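Local coordinates for L-Ala-D/L-Glu epimerase, a muconate lactonizing enzyme (Klebsiella pneumoniae subsp. pneumoniae MGH 78578, PDB 3FCP), which belongs to the muconate lactonizing enzyme branch of the enolase superfamily, pairing an N-terminal capping domain with a TIM-type barrel that holds a magnesium ion, at residues E11-D16 with D365-Y370; P78-Q83 with A93-A98; A108-L113 with G279-V284; L248-V253 with A272-K277; G297-T302 with G325-G330. One frame throughout, in Å; residues are numbered along the deposited sequence.

In the fold
Contacts 4 and 5 lie deepest, in the barrel domain, on the neighbouring strands 270-273 and 297-300. Contact 4 is ionic, with one aspartate shared between magnesium and two lysines, while contact 5 joins two backbones and lets one glutamate reach across them. Contact 3 is also buried but joins the two domains: a glutamate of helix 103-121 meets the start of helix 283-294, and G280 N probably bonds to I275 O of contact 4. Contacts 1 and 2 are partly buried, in the capping domain. Contact 1 is mostly apolar and brings the C-terminal helix to strand 7-17. In contact 2 an arginine grips a helix end, and L80 and M95 also pack on I109 of the 108-113 segment.

Contact 1 of 5, residues E11-D16 with D365-Y370; sequences ESWIVD and DKLHFY
L367 of the C-terminal helix reaches across to W13 and V15 of strand 7-17, an outer strand of the three-stranded antiparallel sheet in the capping domain. This is how the chain end returns, after the barrel, to the domain where it began; the helix and strand segments run at 83° to each other. From L367 CB the side chain goes on to CG, which lies on the far side from the backbone N (chi1 177°), and this carries both methyls toward the strand. CD1 goes to the valine, 3.7 Å from V15 CG2. CD2 goes to the indole, sitting 3.5 Å from the centroid of the six-membered ring of W13 and almost on the ring normal, a CH-pi contact over the face. The leucine thus straddles two strand residues with one branch each. V15 is gripped by its other methyl too: V15 CG1 lies 3.3 Å from Y370 CB. The hydroxyl of Y370 makes a hydrogen bond with D336, while its ring receives F369 CD2 over one face. The carboxylate of D16 is taken up by S34 and R372, and its backbone N provides the polar link between the two segments: D16 N donates to Y370 O at 3.0 Å, with 159° at the hydrogen.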
# COMPACT_ATOMS: atom_id res chain seq x y z
N GLU A 11 5.38 48.77 -15.86
CA GLU A 11 4.10 49.45 -15.80
C GLU A 11 3.03 48.37 -15.90
O GLU A 11 3.28 47.30 -16.44
CB GLU A 11 3.92 50.39 -16.99
CG GLU A 11 4.96 51.50 -17.13
CD GLU A 11 4.94 52.09 -18.53
OE1 GLU A 11 5.60 51.52 -19.43
OE2 GLU A 11 4.27 53.13 -18.74
N SER A 12 1.84 48.64 -15.38
CA SER A 12 0.74 47.70 -15.48
C SER A 12 -0.58 48.46 -15.40
O SER A 12 -0.67 49.51 -14.77
CB SER A 12 0.81 46.63 -14.38
OG SER A 12 0.58 47.16 -13.09
N TRP A 13 -1.59 47.92 -16.07
CA TRP A 13 -2.91 48.54 -16.10
C TRP A 13 -3.97 47.47 -16.04
O TRP A 13 -3.78 46.36 -16.54
CB TRP A 13 -3.12 49.28 -17.42
CG TRP A 13 -2.06 50.26 -17.81
CD1 TRP A 13 -2.06 51.60 -17.57
CD2 TRP A 13 -0.87 49.98 -18.56
NE1 TRP A 13 -0.95 52.18 -18.15
CE2 TRP A 13 -0.20 51.21 -18.76
CE3 TRP A 13 -0.31 48.81 -19.09
CZ2 TRP A 13 1.00 51.30 -19.47
CZ3 TRP A 13 0.89 48.90 -19.80
CH2 TRP A 13 1.53 50.14 -19.98
N ILE A 14 -5.10 47.80 -15.42
CA ILE A 14 -6.22 46.88 -15.39
C ILE A 14 -7.04 47.38 -16.56
O ILE A 14 -7.43 48.55 -16.59
CB ILE A 14 -7.05 46.98 -14.09
CG1 ILE A 14 -6.23 46.49 -12.90
CG2 ILE A 14 -8.32 46.16 -14.25
CD1 ILE A 14 -6.98 46.51 -11.57
N VAL A 15 -7.28 46.51 -17.52
CA VAL A 15 -8.03 46.89 -18.71
C VAL A 15 -9.34 46.13 -18.79
O VAL A 15 -9.36 44.91 -18.67
CB VAL A 15 -7.21 46.59 -19.97
CG1 VAL A 15 -7.95 47.07 -21.20
CG2 VAL A 15 -5.85 47.27 -19.87
N ASP A 16 -10.43 46.87 -18.97
CA ASP A 16 -11.75 46.26 -19.09
C ASP A 16 -12.18 46.35 -20.54
O ASP A 16 -12.49 47.43 -21.05
CB ASP A 16 -12.77 46.97 -18.19
CG ASP A 16 -12.42 46.86 -16.72
OD1 ASP A 16 -12.07 45.75 -16.28
OD2 ASP A 16 -12.50 47.88 -16.00
N ASP A 365 -3.44 53.58 -27.97
CA ASP A 365 -4.71 54.29 -27.98
C ASP A 365 -5.79 53.43 -27.34
O ASP A 365 -6.57 53.91 -26.52
CB ASP A 365 -5.11 54.67 -29.41
CG ASP A 365 -4.22 55.76 -29.98
OD1 ASP A 365 -3.85 56.68 -29.22
OD2 ASP A 365 -3.90 55.70 -31.19
N LYS A 366 -5.84 52.15 -27.70
CA LYS A 366 -6.83 51.25 -27.12
C LYS A 366 -6.50 50.98 -25.65
O LYS A 366 -7.40 50.95 -24.80
CB LYS A 366 -6.87 49.93 -27.90
CG LYS A 366 -7.63 50.01 -29.21
CD LYS A 366 -7.78 48.63 -29.83
CE LYS A 366 -8.72 48.65 -31.01
NZ LYS A 366 -8.27 49.60 -32.05
N LEU A 367 -5.22 50.79 -25.35
CA LEU A 367 -4.82 50.53 -23.97
C LEU A 367 -5.39 51.59 -23.05
O LEU A 367 -6.04 51.28 -22.06
CB LEU A 367 -3.29 50.53 -23.85
CG LEU A 367 -2.76 50.35 -22.42
CD1 LEU A 367 -3.21 49.00 -21.86
CD2 LEU A 367 -1.25 50.45 -22.42
N HIS A 368 -5.14 52.85 -23.39
CA HIS A 368 -5.63 53.96 -22.58
C HIS A 368 -7.15 54.06 -22.59
O HIS A 368 -7.76 54.33 -21.57
CB HIS A 368 -5.00 55.27 -23.08
CG HIS A 368 -3.50 55.29 -23.01
ND1 HIS A 368 -2.81 54.97 -21.86
CD2 HIS A 368 -2.57 55.57 -23.95
CE1 HIS A 368 -1.51 55.05 -22.09
NE2 HIS A 368 -1.34 55.42 -23.35
N PHE A 369 -7.76 53.80 -23.74
CA PHE A 369 -9.21 53.87 -23.84
C PHE A 369 -9.89 52.87 -22.89
O PHE A 369 -10.83 53.22 -22.19
CB PHE A 369 -9.66 53.59 -25.27
CG PHE A 369 -11.14 53.75 -25.49
CD1 PHE A 369 -11.72 55.02 -25.52
CD2 PHE A 369 -11.96 52.64 -25.66
CE1 PHE A 369 -13.10 55.18 -25.71
CE2 PHE A 369 -13.34 52.78 -25.85
CZ PHE A 369 -13.91 54.06 -25.87
N TYR A 370 -9.39 51.64 -22.87
CA TYR A 370 -9.97 50.60 -22.03
C TYR A 370 -9.43 50.49 -20.60
O TYR A 370 -9.93 49.68 -19.81
CB TYR A 370 -9.87 49.24 -22.73
CG TYR A 370 -10.69 49.16 -24.00
CD1 TYR A 370 -12.08 49.28 -23.96
CD2 TYR A 370 -10.07 48.98 -25.24
CE1 TYR A 370 -12.84 49.22 -25.14
CE2 TYR A 370 -10.82 48.93 -26.42
CZ TYR A 370 -12.20 49.05 -26.35
OH TYR A 370 -12.96 48.98 -27.51

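Contact 2 of 5, residues P78-Q83 with A93-A98; sequences PLLKGQ and ARMNGA
The guanidinium of R94 is wedged between L79 and Q83, and this is the tight part of the contact. L79 CD2 presses on one face, 3.4 Å from R94 NE. The Q83 amide lies on the opposite face, stacked with its plane 5° from that of the guanidinium, and Q83 NE2 comes 3.5 Å from R94 CZ. The arginine is fully stretched, with CG anti to the backbone N (chi1 -178°) and the chain straight out to NE. In the guanidinium plane, between these two covers, R94 NE donates to L79 O at 2.8 Å in a nearly straight bond (167°); R94 NH2 adds a weak one to the same oxygen. The setting is the capping domain, where helix 65-80 gives out and turns through a type II beta turn, L80 to Q83, beside helix 88-98. A positive group against a carbonyl of the last helical turn probably suits the negative end of the helix dipole. Elsewhere the fit is looser and apolar: L80 CD2 rests 3.9 Å from M95 CG, and both residues also lean on I109. L79 CD2 is 4.1 Å from A98 CB, and A98 O makes a weak hydrogen bond to S59 of the second subunit. On the watery side a solvent molecule bridges the helices, donating to P78 O at 2.8 Å and accepting from R94 NH2 at 3.0 Å.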
# COMPACT_ATOMS: atom_id res chain seq x y z
N PRO A 78 9.41 46.59 -7.43
CA PRO A 78 10.63 46.97 -6.72
C PRO A 78 11.64 45.83 -6.60
O PRO A 78 12.84 46.06 -6.43
CB PRO A 78 10.11 47.47 -5.37
CG PRO A 78 8.83 46.71 -5.19
CD PRO A 78 8.22 46.77 -6.57
N LEU A 79 11.16 44.59 -6.71
CA LEU A 79 12.04 43.44 -6.60
C LEU A 79 12.89 43.24 -7.86
O LEU A 79 14.06 42.86 -7.79
CB LEU A 79 11.20 42.18 -6.32
CG LEU A 79 11.83 40.79 -6.15
CD1 LEU A 79 12.30 40.28 -7.49
CD2 LEU A 79 12.98 40.83 -5.14
N LEU A 80 12.29 43.52 -9.02
CA LEU A 80 12.97 43.31 -10.30
C LEU A 80 13.70 44.51 -10.93
O LEU A 80 14.61 44.32 -11.73
CB LEU A 80 11.96 42.75 -11.31
CG LEU A 80 11.35 41.40 -10.91
CD1 LEU A 80 10.27 40.99 -11.91
CD2 LEU A 80 12.45 40.35 -10.82
N LYS A 81 13.32 45.73 -10.58
CA LYS A 81 13.99 46.88 -11.16
C LYS A 81 15.48 46.92 -10.79
O LYS A 81 15.84 46.84 -9.61
CB LYS A 81 13.28 48.17 -10.75
CG LYS A 81 11.95 48.36 -11.48
CD LYS A 81 11.08 49.45 -10.87
CE LYS A 81 11.71 50.82 -10.98
NZ LYS A 81 10.82 51.84 -10.34
N GLY A 82 16.33 47.00 -11.80
CA GLY A 82 17.76 47.03 -11.56
C GLY A 82 18.42 45.68 -11.82
O GLY A 82 19.64 45.59 -11.94
N GLN A 83 17.61 44.63 -11.93
CA GLN A 83 18.13 43.28 -12.17
C GLN A 83 18.34 43.00 -13.66
O GLN A 83 17.65 43.55 -14.51
CB GLN A 83 17.16 42.23 -11.61
CG GLN A 83 16.94 42.30 -10.10
CD GLN A 83 18.19 41.91 -9.33
OE1 GLN A 83 18.75 40.84 -9.55
NE2 GLN A 83 18.62 42.77 -8.42
N ALA A 93 14.26 32.63 -9.93
CA ALA A 93 14.69 32.23 -8.60
C ALA A 93 14.48 33.38 -7.61
O ALA A 93 14.12 33.16 -6.45
CB ALA A 93 16.17 31.82 -8.62
N ARG A 94 14.71 34.61 -8.08
CA ARG A 94 14.54 35.79 -7.24
C ARG A 94 13.06 36.00 -6.94
O ARG A 94 12.68 36.27 -5.80
CB ARG A 94 15.11 37.02 -7.95
CG ARG A 94 15.04 38.32 -7.14
CD ARG A 94 15.73 39.45 -7.89
NE ARG A 94 15.70 40.72 -7.16
CZ ARG A 94 16.52 41.04 -6.16
NH1 ARG A 94 17.45 40.19 -5.76
NH2 ARG A 94 16.40 42.22 -5.55
N MET A 95 12.23 35.86 -7.97
CA MET A 95 10.79 36.03 -7.85
C MET A 95 10.17 35.00 -6.91
O MET A 95 9.38 35.33 -6.02
CB MET A 95 10.14 35.92 -9.24
CG MET A 95 10.59 36.99 -10.25
SD MET A 95 9.94 36.70 -11.94
CE MET A 95 8.32 37.07 -11.61
N ASN A 96 10.52 33.73 -7.10
CA ASN A 96 9.95 32.68 -6.26
C ASN A 96 10.50 32.71 -4.85
O ASN A 96 9.81 32.36 -3.90
CB ASN A 96 10.17 31.31 -6.90
CG ASN A 96 9.37 31.15 -8.18
OD1 ASN A 96 8.29 31.72 -8.32
ND2 ASN A 96 9.89 30.37 -9.12
N GLY A 97 11.75 33.15 -4.71
CA GLY A 97 12.35 33.22 -3.39
C GLY A 97 11.72 34.31 -2.54
O GLY A 97 11.64 34.17 -1.31
N ALA A 98 11.25 35.38 -3.17
CA ALA A 98 10.66 36.50 -2.44
C ALA A 98 9.13 36.58 -2.48
O ALA A 98 8.52 37.28 -1.67
CB ALA A 98 11.25 37.80 -2.95
O HOH W 1 15.34 45.02 -5.71

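Contact 3 of 5, residues A108-L113 with G279-V284; sequences AIETAL and GGPNSV
E110 meets N282 and S283 in a buried, polar contact between the two domains, where helix 103-121 of the capping domain faces the loop that leads into helix 283-294 of the barrel. The glutamate side chain does most of the work. A chi1 of -172° and an extended chain beyond CG carry its carboxylate straight out from its helix to the start of the other one. S283 OG donates to E110 OE2 at 2.8 Å, on the syn lone pair, and this is the surer of the bonds. S283 N and N282 N both donate to E110 OE1, but the position of that oxygen is doubtful, and the details of these two bonds with it. A negative group here would probably be favoured by the partial positive charge of the helix start. Beside the glutamate the packing is plainer. T111 OG1, engaged with S107 O on its own helix, lies 3.4 Å from P281 CD, and both T111 and P281 touch A312 of helix 307-317. A water completes the polar patch, donating to E110 OE2 at 2.6 Å and to N282 OD1 at 3.1 Å.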
# COMPACT_ATOMS: atom_id res chain seq x y z
N ALA A 108 2.48 37.14 -16.00
CA ALA A 108 2.47 38.36 -16.81
C ALA A 108 3.90 38.88 -16.95
O ALA A 108 4.33 39.28 -18.03
CB ALA A 108 1.58 39.43 -16.16
N ILE A 109 4.64 38.87 -15.85
CA ILE A 109 6.03 39.34 -15.85
C ILE A 109 6.95 38.43 -16.67
O ILE A 109 7.78 38.91 -17.45
CB ILE A 109 6.60 39.41 -14.40
CG1 ILE A 109 5.82 40.46 -13.59
CG2 ILE A 109 8.09 39.73 -14.45
CD1 ILE A 109 5.91 41.87 -14.16
N GLU A 110 6.81 37.12 -16.50
CA GLU A 110 7.65 36.17 -17.24
C GLU A 110 7.38 36.32 -18.73
O GLU A 110 8.30 36.25 -19.55
CB GLU A 110 7.36 34.73 -16.80
CG GLU A 110 8.33 33.72 -17.38
CD GLU A 110 8.07 32.30 -16.91
OE1 GLU A 110 7.34 31.56 -17.60
OE2 GLU A 110 8.60 31.93 -15.85
N THR A 111 6.12 36.54 -19.08
CA THR A 111 5.74 36.71 -20.47
C THR A 111 6.43 37.94 -21.06
O THR A 111 7.02 37.88 -22.14
CB THR A 111 4.21 36.89 -20.62
OG1 THR A 111 3.55 35.71 -20.15
CG2 THR A 111 3.84 37.14 -22.09
N ALA A 112 6.38 39.04 -20.32
CA ALA A 112 6.99 40.29 -20.78
C ALA A 112 8.50 40.14 -20.91
O ALA A 112 9.10 40.63 -21.87
CB ALA A 112 6.65 41.43 -19.80
N LEU A 113 9.11 39.46 -19.95
CA LEU A 113 10.55 39.23 -19.98
C LEU A 113 10.92 38.44 -21.22
O LEU A 113 11.91 38.75 -21.89
CB LEU A 113 11.01 38.46 -18.72
CG LEU A 113 11.03 39.27 -17.42
CD1 LEU A 113 11.22 38.34 -16.23
CD2 LEU A 113 12.15 40.30 -17.50
N GLY A 279 2.92 30.17 -13.58
CA GLY A 279 3.81 31.32 -13.45
C GLY A 279 4.45 31.77 -14.76
O GLY A 279 5.48 32.46 -14.75
N GLY A 280 3.86 31.39 -15.89
CA GLY A 280 4.40 31.83 -17.17
C GLY A 280 4.70 30.79 -18.22
O GLY A 280 4.66 29.58 -17.96
N PRO A 281 5.01 31.23 -19.45
CA PRO A 281 5.32 30.35 -20.59
C PRO A 281 6.51 29.42 -20.36
O PRO A 281 6.56 28.33 -20.90
CB PRO A 281 5.59 31.34 -21.72
CG PRO A 281 4.76 32.55 -21.34
CD PRO A 281 5.01 32.65 -19.86
N ASN A 282 7.49 29.84 -19.56
CA ASN A 282 8.63 28.96 -19.30
C ASN A 282 8.35 28.06 -18.10
O ASN A 282 8.62 26.85 -18.13
CB ASN A 282 9.92 29.76 -19.04
CG ASN A 282 11.14 28.87 -18.90
OD1 ASN A 282 11.90 28.98 -17.93
ND2 ASN A 282 11.34 27.98 -19.86
N SER A 283 7.81 28.65 -17.04
CA SER A 283 7.50 27.89 -15.82
C SER A 283 6.55 26.72 -16.08
O SER A 283 6.69 25.66 -15.48
CB SER A 283 6.89 28.82 -14.76
OG SER A 283 7.85 29.75 -14.30
N VAL A 284 5.58 26.91 -16.97
CA VAL A 284 4.63 25.85 -17.25
C VAL A 284 5.29 24.63 -17.90
O VAL A 284 4.78 23.51 -17.80
CB VAL A 284 3.47 26.35 -18.17
CG1 VAL A 284 3.97 26.55 -19.59
CG2 VAL A 284 2.31 25.35 -18.13
O HOH W 2 10.88 30.68 -15.50

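Contact 4 of 5, residues L248-V253 with A272-K277; sequences LADEAV and ALKIAK. With MG (magnesium ion), chain I.
D250 OD2 binds the magnesium ion at 2.3 Å and also takes a hydrogen bond from K274 NZ at 3.1 Å, within a salt bridge. The site lies at the C-terminal ends of barrel strands 246-249 and 270-273, which helix 256-264 links in a beta-alpha-beta unit. E251 OE2, N201 and three waters also bind the ion, with E251 OE1 farther from magnesium at 2.7 Å. One shell out, the other aspartate oxygen is held by a second lysine: K277 NZ donates to D250 OD1 at 2.9 Å on the anti lone pair, which leaves the carboxylate fixed between the metal and two lysine NZ atoms. A further water joins D250 OD1 to K274 NZ. What positions K277 is a set of three carbonyls. Its chain is extended at first and then bent (chi3 -60°), and this swings the amine in among V253 O at 2.7 Å, A272 O at 2.8 Å and D250 O at 2.9 Å. D250 O is met from above its carbonyl plane, while V253 N reaches it from the other face, closing the type I turn D250 to V253. Outermost is the sheet itself, where A272 N donates to A249 O at 2.8 Å.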
# COMPACT_ATOMS: atom_id res chain seq x y z
N LEU A 248 -9.40 14.90 -17.31
CA LEU A 248 -8.52 16.05 -17.47
C LEU A 248 -8.46 16.81 -16.14
O LEU A 248 -9.49 17.26 -15.63
CB LEU A 248 -9.07 16.98 -18.56
CG LEU A 248 -8.17 17.87 -19.43
CD1 LEU A 248 -8.81 19.25 -19.55
CD2 LEU A 248 -6.75 17.97 -18.88
N ALA A 249 -7.27 16.95 -15.58
CA ALA A 249 -7.12 17.68 -14.33
C ALA A 249 -6.91 19.17 -14.62
O ALA A 249 -6.13 19.53 -15.50
CB ALA A 249 -5.94 17.12 -13.54
N ASP A 250 -7.62 20.04 -13.90
CA ASP A 250 -7.44 21.48 -14.08
C ASP A 250 -7.02 22.09 -12.75
O ASP A 250 -5.82 22.15 -12.46
CB ASP A 250 -8.72 22.16 -14.61
CG ASP A 250 -8.52 23.66 -14.90
OD1 ASP A 250 -7.36 24.14 -14.81
OD2 ASP A 250 -9.51 24.36 -15.22
N GLU A 251 -7.99 22.51 -11.94
CA GLU A 251 -7.68 23.12 -10.64
C GLU A 251 -6.81 22.25 -9.74
O GLU A 251 -6.12 22.76 -8.86
CB GLU A 251 -8.96 23.49 -9.89
CG GLU A 251 -9.65 24.78 -10.36
CD GLU A 251 -10.31 24.65 -11.72
OE1 GLU A 251 -10.62 23.51 -12.14
OE2 GLU A 251 -10.52 25.69 -12.37
N ALA A 252 -6.84 20.93 -9.95
CA ALA A 252 -6.04 20.01 -9.14
C ALA A 252 -4.54 20.11 -9.42
O ALA A 252 -3.72 19.61 -8.65
CB ALA A 252 -6.50 18.57 -9.37
N VAL A 253 -4.17 20.74 -10.53
CA VAL A 253 -2.76 20.85 -10.87
C VAL A 253 -2.42 22.22 -11.43
O VAL A 253 -2.96 22.64 -12.46
CB VAL A 253 -2.37 19.75 -11.89
CG1 VAL A 253 -3.22 19.87 -13.14
CG2 VAL A 253 -0.89 19.85 -12.23
N ALA A 272 -4.38 20.01 -17.68
CA ALA A 272 -4.73 21.24 -18.39
C ALA A 272 -3.64 22.25 -18.06
O ALA A 272 -3.70 22.91 -17.02
CB ALA A 272 -6.09 21.76 -17.93
N LEU A 273 -2.63 22.36 -18.92
CA LEU A 273 -1.55 23.31 -18.70
C LEU A 273 -2.08 24.74 -18.89
O LEU A 273 -2.83 25.00 -19.83
CB LEU A 273 -0.41 23.07 -19.69
CG LEU A 273 0.20 21.67 -19.81
CD1 LEU A 273 1.22 21.64 -20.94
CD2 LEU A 273 0.86 21.29 -18.49
N LYS A 274 -1.70 25.65 -18.00
CA LYS A 274 -2.10 27.05 -18.11
C LYS A 274 -0.94 27.90 -17.60
O LYS A 274 -0.44 27.67 -16.50
CB LYS A 274 -3.36 27.34 -17.28
CG LYS A 274 -4.62 26.62 -17.80
CD LYS A 274 -5.87 27.04 -17.04
CE LYS A 274 -7.11 26.31 -17.57
NZ LYS A 274 -8.33 26.75 -16.88
N ILE A 275 -0.50 28.88 -18.39
CA ILE A 275 0.62 29.69 -17.94
C ILE A 275 0.32 30.44 -16.65
O ILE A 275 1.21 30.60 -15.80
CB ILE A 275 1.11 30.68 -19.05
CG1 ILE A 275 0.06 31.74 -19.36
CG2 ILE A 275 1.46 29.90 -20.32
CD1 ILE A 275 0.55 32.79 -20.37
N ALA A 276 -0.94 30.86 -16.48
CA ALA A 276 -1.35 31.60 -15.28
C ALA A 276 -1.21 30.78 -14.00
O ALA A 276 -0.85 31.32 -12.94
CB ALA A 276 -2.80 32.08 -15.42
N LYS A 277 -1.50 29.48 -14.08
CA LYS A 277 -1.40 28.60 -12.92
C LYS A 277 0.04 28.27 -12.54
O LYS A 277 0.34 28.09 -11.36
CB LYS A 277 -2.15 27.28 -13.17
CG LYS A 277 -3.68 27.39 -13.30
CD LYS A 277 -4.37 26.02 -13.32
CE LYS A 277 -3.92 25.15 -14.48
NZ LYS A 277 -4.49 23.76 -14.42
MG MG I . -11.52 24.95 -14.25
O HOH W 3 -7.86 26.84 -14.14
O HOH W 4 -12.01 22.69 -15.21
O HOH W 5 -13.06 25.36 -16.08
O HOH W 6 -11.13 27.42 -14.90

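Contact 5 of 5, residues G297-T302 with G325-G330; sequences GLYGGT and GTEMFG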
# COMPACT_ATOMS: atom_id res chain seq x y z
N GLY A 297 -1.01 12.84 -20.35
CA GLY A 297 -1.21 13.65 -21.54
C GLY A 297 -1.28 15.15 -21.31
O GLY A 297 -1.49 15.61 -20.18
N LEU A 298 -1.14 15.92 -22.39
CA LEU A 298 -1.14 17.38 -22.31
C LEU A 298 -2.27 18.07 -23.06
O LEU A 298 -2.72 17.61 -24.12
CB LEU A 298 0.21 17.91 -22.80
CG LEU A 298 1.46 17.30 -22.16
CD1 LEU A 298 2.72 17.89 -22.81
CD2 LEU A 298 1.47 17.57 -20.67
N TYR A 299 -2.70 19.21 -22.51
CA TYR A 299 -3.78 20.04 -23.06
C TYR A 299 -3.40 21.51 -22.83
O TYR A 299 -2.93 21.88 -21.75
CB TYR A 299 -5.09 19.73 -22.32
CG TYR A 299 -6.31 20.56 -22.70
CD1 TYR A 299 -6.92 20.41 -23.95
CD2 TYR A 299 -6.91 21.41 -21.77
CE1 TYR A 299 -8.11 21.07 -24.25
CE2 TYR A 299 -8.11 22.07 -22.06
CZ TYR A 299 -8.70 21.88 -23.30
OH TYR A 299 -9.92 22.47 -23.56
N GLY A 300 -3.60 22.34 -23.86
CA GLY A 300 -3.29 23.76 -23.75
C GLY A 300 -4.46 24.55 -23.20
O GLY A 300 -5.38 24.92 -23.93
N GLY A 301 -4.42 24.83 -21.90
CA GLY A 301 -5.51 25.54 -21.25
C GLY A 301 -5.48 27.05 -21.25
O GLY A 301 -4.45 27.66 -21.54
N THR A 302 -6.62 27.66 -20.91
CA THR A 302 -6.75 29.12 -20.88
C THR A 302 -7.53 29.62 -19.68
O THR A 302 -8.26 28.86 -19.04
CB THR A 302 -7.51 29.65 -22.14
OG1 THR A 302 -7.34 31.07 -22.24
CG2 THR A 302 -9.00 29.33 -22.04
N GLY A 325 -5.12 18.85 -27.77
CA GLY A 325 -5.26 20.15 -28.41
C GLY A 325 -5.21 21.31 -27.42
O GLY A 325 -4.61 21.20 -26.36
N THR A 326 -5.84 22.43 -27.78
CA THR A 326 -5.87 23.61 -26.91
C THR A 326 -7.24 24.26 -26.94
O THR A 326 -8.08 23.96 -27.80
CB THR A 326 -4.84 24.70 -27.35
OG1 THR A 326 -5.46 25.60 -28.27
CG2 THR A 326 -3.62 24.07 -28.02
N GLU A 327 -7.46 25.16 -25.99
CA GLU A 327 -8.71 25.91 -25.89
C GLU A 327 -8.38 27.41 -25.92
O GLU A 327 -8.96 28.20 -25.17
CB GLU A 327 -9.44 25.56 -24.58
CG GLU A 327 -8.54 25.55 -23.35
CD GLU A 327 -9.31 25.30 -22.07
OE1 GLU A 327 -10.30 24.53 -22.10
OE2 GLU A 327 -8.92 25.85 -21.02
N MET A 328 -7.46 27.80 -26.80
CA MET A 328 -7.07 29.20 -26.88
C MET A 328 -7.96 30.08 -27.77
O MET A 328 -7.49 30.69 -28.75
CB MET A 328 -5.60 29.30 -27.29
CG MET A 328 -4.67 29.53 -26.07
SD MET A 328 -4.77 28.30 -24.75
CE MET A 328 -6.09 28.53 -24.14
N PHE A 329 -9.23 30.17 -27.40
CA PHE A 329 -10.22 30.96 -28.14
C PHE A 329 -10.59 32.26 -27.42
O PHE A 329 -11.49 32.99 -27.85
CB PHE A 329 -11.48 30.12 -28.36
CG PHE A 329 -12.12 29.63 -27.09
CD1 PHE A 329 -12.86 30.50 -26.29
CD2 PHE A 329 -11.98 28.31 -26.68
CE1 PHE A 329 -13.44 30.06 -25.10
CE2 PHE A 329 -12.56 27.86 -25.49
CZ PHE A 329 -13.29 28.74 -24.70
N GLY A 330 -9.88 32.55 -26.33
CA GLY A 330 -10.14 33.74 -25.54
C GLY A 330 -10.35 35.03 -26.33
O GLY A 330 -11.30 35.76 -26.07
O HOH W 7 -7.40 32.07 -25.11
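E327 has CG between its backbone N and carbonyl carbon (chi1 46°), the crowded position, and from there the chain runs straight to the carboxylate; in Y299 a chi1 of 177° swings the ring away from its own backbone N. These torsions bring the tyrosine hydroxyl and the carboxylate together at the end of strand 297-300 of the barrel, alongside the loop that follows helix 307-317. The loop runs parallel to the strand end and pairs with it at a single beta bridge, G300 with T326. Backbone bonds fix that register: G300 N donates to G325 O at 2.9 Å, and E327 N to G300 O at 2.9 Å. With its backbone pinned, E327 reaches across with both oxygens. Y299 OH donates to E327 OE1 at 2.6 Å, arriving from above the carboxylate plane, and ring and carboxylate are turned 68° apart. T302 N donates to E327 OE2 at 2.9 Å on the anti lone pair. K168 adds a salt bridge to E327 OE1, giving that oxygen a second partner; the glutamate side chain lies about 7 Å from the magnesium ion. T302 OG1 pairs with E305, and it also takes a bond from a water at 3.0 Å that in turn accepts from G330 N at 2.8 Å.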